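Local coordinates for putative eukaryotic translation initiation factor eIF-4E (Leishmania major, PDB 5WB5), which probably binds the 7-methylguanosine cap of messenger RNA, including the cap 4 form, and helps to initiate translation, at residues Y64-H69 and S75-F80; E148-V153 and E192-A197. All blocks are in the same frame, centred on the assembly; numbering follows the deposited sequence.

Overall arrangement
Both contacts fit the eIF4E fold, a curved antiparallel sheet backed by helices, and both sit by the helix 133-147 that packs across it. Interaction 1 ties the loop after helix 55-64 to strand 75-81, and M65 and L68 also meet W138 of helix 133-147. Interaction 2 lies just past that helix's end, where the loop 148-153 meets helix 188-200. They flank the chain's centre, about 22 Å apart between centres and about 8 Å between nearest atoms, and do not meet. Each borders on the chain of a second protein, which reaches Y64, M65, K66 and Y77 at one end and E148, Y149 and D151 at the other.

Interaction 1. Residues Y64-H69 and S75-F80; sequences YMKPLH and SQYHFF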
# COMPACT_ATOMS: atom_id res chain seq x y z
N TYR A 64 -6.13 10.97 4.80
CA TYR A 64 -6.59 11.59 3.56
C TYR A 64 -6.67 10.63 2.38
O TYR A 64 -6.96 11.06 1.26
CB TYR A 64 -5.69 12.78 3.21
CG TYR A 64 -5.91 13.96 4.13
CD1 TYR A 64 -7.10 14.69 4.08
CD2 TYR A 64 -4.95 14.34 5.06
CE1 TYR A 64 -7.32 15.76 4.92
CE2 TYR A 64 -5.16 15.42 5.90
CZ TYR A 64 -6.34 16.12 5.83
OH TYR A 64 -6.55 17.19 6.67
N MET A 65 -6.43 9.34 2.60
CA MET A 65 -6.66 8.35 1.55
C MET A 65 -8.15 8.01 1.47
O MET A 65 -8.89 8.13 2.44
CB MET A 65 -5.87 7.07 1.82
CG MET A 65 -4.42 7.13 1.38
SD MET A 65 -3.49 5.66 1.86
CE MET A 65 -4.41 4.36 1.04
N LYS A 66 -8.57 7.59 0.28
CA LYS A 66 -9.97 7.20 0.15
C LYS A 66 -10.12 5.72 0.48
O LYS A 66 -9.28 4.90 0.08
CB LYS A 66 -10.46 7.47 -1.27
CG LYS A 66 -10.41 8.94 -1.69
CD LYS A 66 -11.48 9.77 -1.00
CE LYS A 66 -11.33 11.25 -1.32
NZ LYS A 66 -11.33 11.52 -2.79
N PRO A 67 -11.16 5.32 1.21
CA PRO A 67 -11.35 3.90 1.49
C PRO A 67 -11.68 3.12 0.23
O PRO A 67 -12.25 3.66 -0.73
CB PRO A 67 -12.53 3.89 2.48
CG PRO A 67 -13.25 5.15 2.23
CD PRO A 67 -12.21 6.15 1.83
N LEU A 68 -11.31 1.84 0.24
CA LEU A 68 -11.57 0.99 -0.91
C LEU A 68 -13.06 0.75 -1.11
O LEU A 68 -13.52 0.59 -2.24
CB LEU A 68 -10.83 -0.33 -0.75
CG LEU A 68 -9.35 -0.21 -0.38
CD1 LEU A 68 -8.78 -1.58 -0.06
CD2 LEU A 68 -8.56 0.45 -1.49
N HIS A 69 -13.83 0.74 -0.02
CA HIS A 69 -15.27 0.55 -0.13
C HIS A 69 -15.91 1.63 -0.99
O HIS A 69 -16.92 1.38 -1.65
CB HIS A 69 -15.91 0.54 1.26
CG HIS A 69 -17.40 0.57 1.25
ND1 HIS A 69 -18.15 -0.11 0.31
CD2 HIS A 69 -18.29 1.18 2.07
CE1 HIS A 69 -19.43 0.09 0.54
NE2 HIS A 69 -19.55 0.87 1.61
N SER A 75 -9.32 1.17 -10.16
CA SER A 75 -8.33 2.01 -9.50
C SER A 75 -7.28 1.13 -8.85
O SER A 75 -7.52 -0.04 -8.55
CB SER A 75 -8.98 2.91 -8.44
OG SER A 75 -9.89 3.82 -9.04
N GLN A 76 -6.09 1.70 -8.65
CA GLN A 76 -5.03 0.97 -7.97
C GLN A 76 -4.22 1.91 -7.09
O GLN A 76 -3.75 2.96 -7.56
CB GLN A 76 -4.09 0.27 -8.95
CG GLN A 76 -4.79 -0.60 -9.99
CD GLN A 76 -3.82 -1.36 -10.88
OE1 GLN A 76 -4.23 -2.25 -11.63
NE2 GLN A 76 -2.54 -1.03 -10.81
N TYR A 77 -4.09 1.53 -5.81
CA TYR A 77 -3.12 2.11 -4.89
C TYR A 77 -1.81 1.35 -5.00
O TYR A 77 -1.80 0.11 -4.96
CB TYR A 77 -3.62 2.03 -3.44
CG TYR A 77 -4.65 3.05 -3.01
CD1 TYR A 77 -4.51 4.40 -3.32
CD2 TYR A 77 -5.77 2.67 -2.28
CE1 TYR A 77 -5.46 5.33 -2.92
CE2 TYR A 77 -6.72 3.59 -1.87
CZ TYR A 77 -6.56 4.92 -2.20
OH TYR A 77 -7.50 5.83 -1.80
N HIS A 78 -0.71 2.08 -5.13
CA HIS A 78 0.63 1.51 -5.05
C HIS A 78 1.33 2.15 -3.86
O HIS A 78 1.13 3.33 -3.58
CB HIS A 78 1.44 1.76 -6.33
CG HIS A 78 0.69 1.47 -7.59
ND1 HIS A 78 0.91 0.34 -8.34
CD2 HIS A 78 -0.28 2.17 -8.24
CE1 HIS A 78 0.11 0.35 -9.40
NE2 HIS A 78 -0.62 1.45 -9.36
N PHE A 79 2.16 1.38 -3.17
CA PHE A 79 2.86 1.86 -1.98
C PHE A 79 4.23 1.20 -1.99
O PHE A 79 4.35 0.02 -1.65
CB PHE A 79 2.07 1.53 -0.71
CG PHE A 79 2.61 2.17 0.53
CD1 PHE A 79 2.39 3.52 0.78
CD2 PHE A 79 3.32 1.43 1.46
CE1 PHE A 79 2.88 4.11 1.93
CE2 PHE A 79 3.81 2.01 2.61
CZ PHE A 79 3.59 3.35 2.84
N PHE A 80 5.25 1.95 -2.39
CA PHE A 80 6.56 1.36 -2.66
C PHE A 80 7.66 2.17 -1.98
O PHE A 80 7.52 3.37 -1.76
CB PHE A 80 6.85 1.29 -4.17
CG PHE A 80 6.26 0.09 -4.83
CD1 PHE A 80 4.89 -0.05 -4.95
CD2 PHE A 80 7.08 -0.92 -5.33
CE1 PHE A 80 4.34 -1.16 -5.56
CE2 PHE A 80 6.54 -2.03 -5.94
CZ PHE A 80 5.16 -2.15 -6.06
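Y77 carries this contact from the strand side: its ring reaches out from strand 75-81 into the loop that follows helix 55-64 and is met there by M65, K66 and L68. The dense part lies around the ring. M65 lays its terminal methyl over one face, with CE 3.9 Å from the ring centroid and only 13° off the normal, a CH-pi contact. The chain gets there by bending at its last torsion (chi3 59°), which turns CE in over the ring and leaves SD farther up, 5.2 Å from the centroid, a distant Met-aromatic approach. L68 comes instead to the edge, where its CD2 lies 3.7 Å from Y77 CD2. Beyond the ring, Y77 OH donates to K66 O at 2.8 Å; the donor sits in the carbonyl plane on a lone pair, with a C=O...OH angle of 116°.

The looser side belongs to K66. Its CB comes within 3.4 Å of Y77 OH, but the chain folds at chi2 and carries the ammonium end away from the strand. A second protein's chain also packs here, an aromatic side chain on M65 and apolar ones on K66 and Y77. At the far end of the loop, D135 accepts a hydrogen bond from L68 N and K171 NZ donates one to L68 O.

An uncharged phenol therefore has two kinds of partner: its apolar ring is packed by a methionine methyl and a leucine branch, while its hydroxyl donates a hydrogen bond to a main-chain carbonyl, fastening loop to sheet without any pairing of charges.

Interaction 2. Residues E148-V153 and E192-A197; sequences EYLDCV and EALKKA
A197 N closes a helical turn onto A193 O at 3.0 Å, and the methyl of that same A197 faces the loop, with its CB 3.6 Å from L150 O. This is a loop-on-helix packing of the eIF4E fold: helix 188-200 lies against the segment that leaves helix 133-147 through a Schellman motif, where E148 takes up positive phi. The backbones come close here, L150 CA standing 6.0 Å from A197 CA, as the small alanine permits.

One turn back along the helix, L194 holds its CG anti to the backbone N (chi1 177°); this points the side chain toward L150, and chi2 at 55° puts CD1 against its branch point. The two leucine chains cross at a slant. Both also rest on V180 of strand 175-182, and L150 leans on A144 and T145 as well, so the pair sits where loop, two helices and sheet meet.

The charged groups of the loop look elsewhere: E148 forms a salt bridge with R25, and both E148 and D151 form salt bridges to basic side chains on another protein's chain. Within the apolar join, the nearest side-chain approach is L150 CG to L194 CD1, at 3.7 Å.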
# COMPACT_ATOMS: atom_id res chain seq x y z
N GLU A 148 7.74 -2.72 9.17
CA GLU A 148 8.81 -3.66 8.85
C GLU A 148 8.61 -5.03 9.48
O GLU A 148 9.57 -5.78 9.64
CB GLU A 148 10.18 -3.10 9.25
CG GLU A 148 10.59 -1.84 8.51
CD GLU A 148 10.84 -2.09 7.04
OE1 GLU A 148 11.02 -3.27 6.65
OE2 GLU A 148 10.87 -1.11 6.27
N TYR A 149 7.38 -5.38 9.85
CA TYR A 149 7.07 -6.74 10.29
C TYR A 149 6.31 -7.52 9.23
O TYR A 149 5.60 -8.48 9.56
CB TYR A 149 6.31 -6.73 11.62
CG TYR A 149 5.05 -5.90 11.68
CD1 TYR A 149 5.11 -4.54 11.95
CD2 TYR A 149 3.80 -6.49 11.52
CE1 TYR A 149 3.96 -3.78 12.03
CE2 TYR A 149 2.64 -5.73 11.61
CZ TYR A 149 2.73 -4.37 11.87
OH TYR A 149 1.59 -3.60 11.95
N LEU A 150 6.44 -7.13 7.96
CA LEU A 150 6.00 -7.99 6.87
C LEU A 150 7.05 -9.05 6.55
O LEU A 150 6.71 -10.12 6.04
CB LEU A 150 5.69 -7.13 5.64
CG LEU A 150 4.71 -7.69 4.60
CD1 LEU A 150 3.36 -8.04 5.20
CD2 LEU A 150 4.53 -6.68 3.48
N ASP A 151 8.31 -8.77 6.86
CA ASP A 151 9.38 -9.77 6.84
C ASP A 151 10.26 -9.50 8.06
O ASP A 151 11.01 -8.52 8.08
CB ASP A 151 10.19 -9.72 5.55
CG ASP A 151 10.79 -8.35 5.29
OD1 ASP A 151 10.14 -7.34 5.64
OD2 ASP A 151 11.92 -8.29 4.75
N CYS A 152 10.17 -10.37 9.07
CA CYS A 152 10.82 -10.13 10.35
C CYS A 152 12.25 -10.66 10.42
O CYS A 152 12.83 -10.69 11.51
CB CYS A 152 9.99 -10.76 11.48
SG CYS A 152 10.14 -12.56 11.58
N VAL A 153 12.82 -11.07 9.29
CA VAL A 153 14.17 -11.63 9.23
C VAL A 153 14.47 -12.52 10.43
O VAL A 153 13.59 -13.21 10.94
CB VAL A 153 15.24 -10.50 9.11
CG1 VAL A 153 14.93 -9.61 7.91
CG2 VAL A 153 15.33 -9.68 10.40
N GLU A 192 7.74 -18.03 1.83
CA GLU A 192 6.89 -18.71 2.79
C GLU A 192 6.63 -17.83 4.01
O GLU A 192 5.50 -17.79 4.53
CB GLU A 192 7.54 -20.03 3.21
CG GLU A 192 6.71 -20.86 4.18
CD GLU A 192 7.42 -22.13 4.61
OE1 GLU A 192 8.48 -22.45 4.02
OE2 GLU A 192 6.93 -22.81 5.53
N ALA A 193 7.66 -17.13 4.50
CA ALA A 193 7.49 -16.19 5.60
C ALA A 193 6.54 -15.06 5.22
O ALA A 193 5.70 -14.65 6.03
CB ALA A 193 8.85 -15.63 6.03
N LEU A 194 6.64 -14.56 3.99
CA LEU A 194 5.69 -13.55 3.54
C LEU A 194 4.29 -14.12 3.43
O LEU A 194 3.31 -13.42 3.71
CB LEU A 194 6.15 -12.98 2.20
CG LEU A 194 5.20 -11.94 1.59
CD1 LEU A 194 4.92 -10.81 2.56
CD2 LEU A 194 5.80 -11.42 0.30
N LYS A 195 4.16 -15.39 3.05
CA LYS A 195 2.84 -16.01 2.96
C LYS A 195 2.15 -16.03 4.32
O LYS A 195 1.02 -15.54 4.46
CB LYS A 195 2.96 -17.43 2.40
CG LYS A 195 3.19 -17.50 0.89
CD LYS A 195 3.58 -18.91 0.44
CE LYS A 195 2.41 -19.88 0.56
NZ LYS A 195 2.80 -21.27 0.17
N LYS A 196 2.79 -16.63 5.33
CA LYS A 196 2.21 -16.63 6.67
C LYS A 196 1.92 -15.21 7.15
O LYS A 196 0.85 -14.94 7.70
CB LYS A 196 3.12 -17.34 7.66
CG LYS A 196 2.52 -17.53 9.06
CD LYS A 196 3.51 -18.24 9.99
CE LYS A 196 3.43 -19.75 9.87
NZ LYS A 196 2.15 -20.27 10.45
N ALA A 197 2.87 -14.28 6.97
CA ALA A 197 2.65 -12.91 7.43
C ALA A 197 1.41 -12.30 6.78
O ALA A 197 0.53 -11.78 7.47
CB ALA A 197 3.88 -12.06 7.15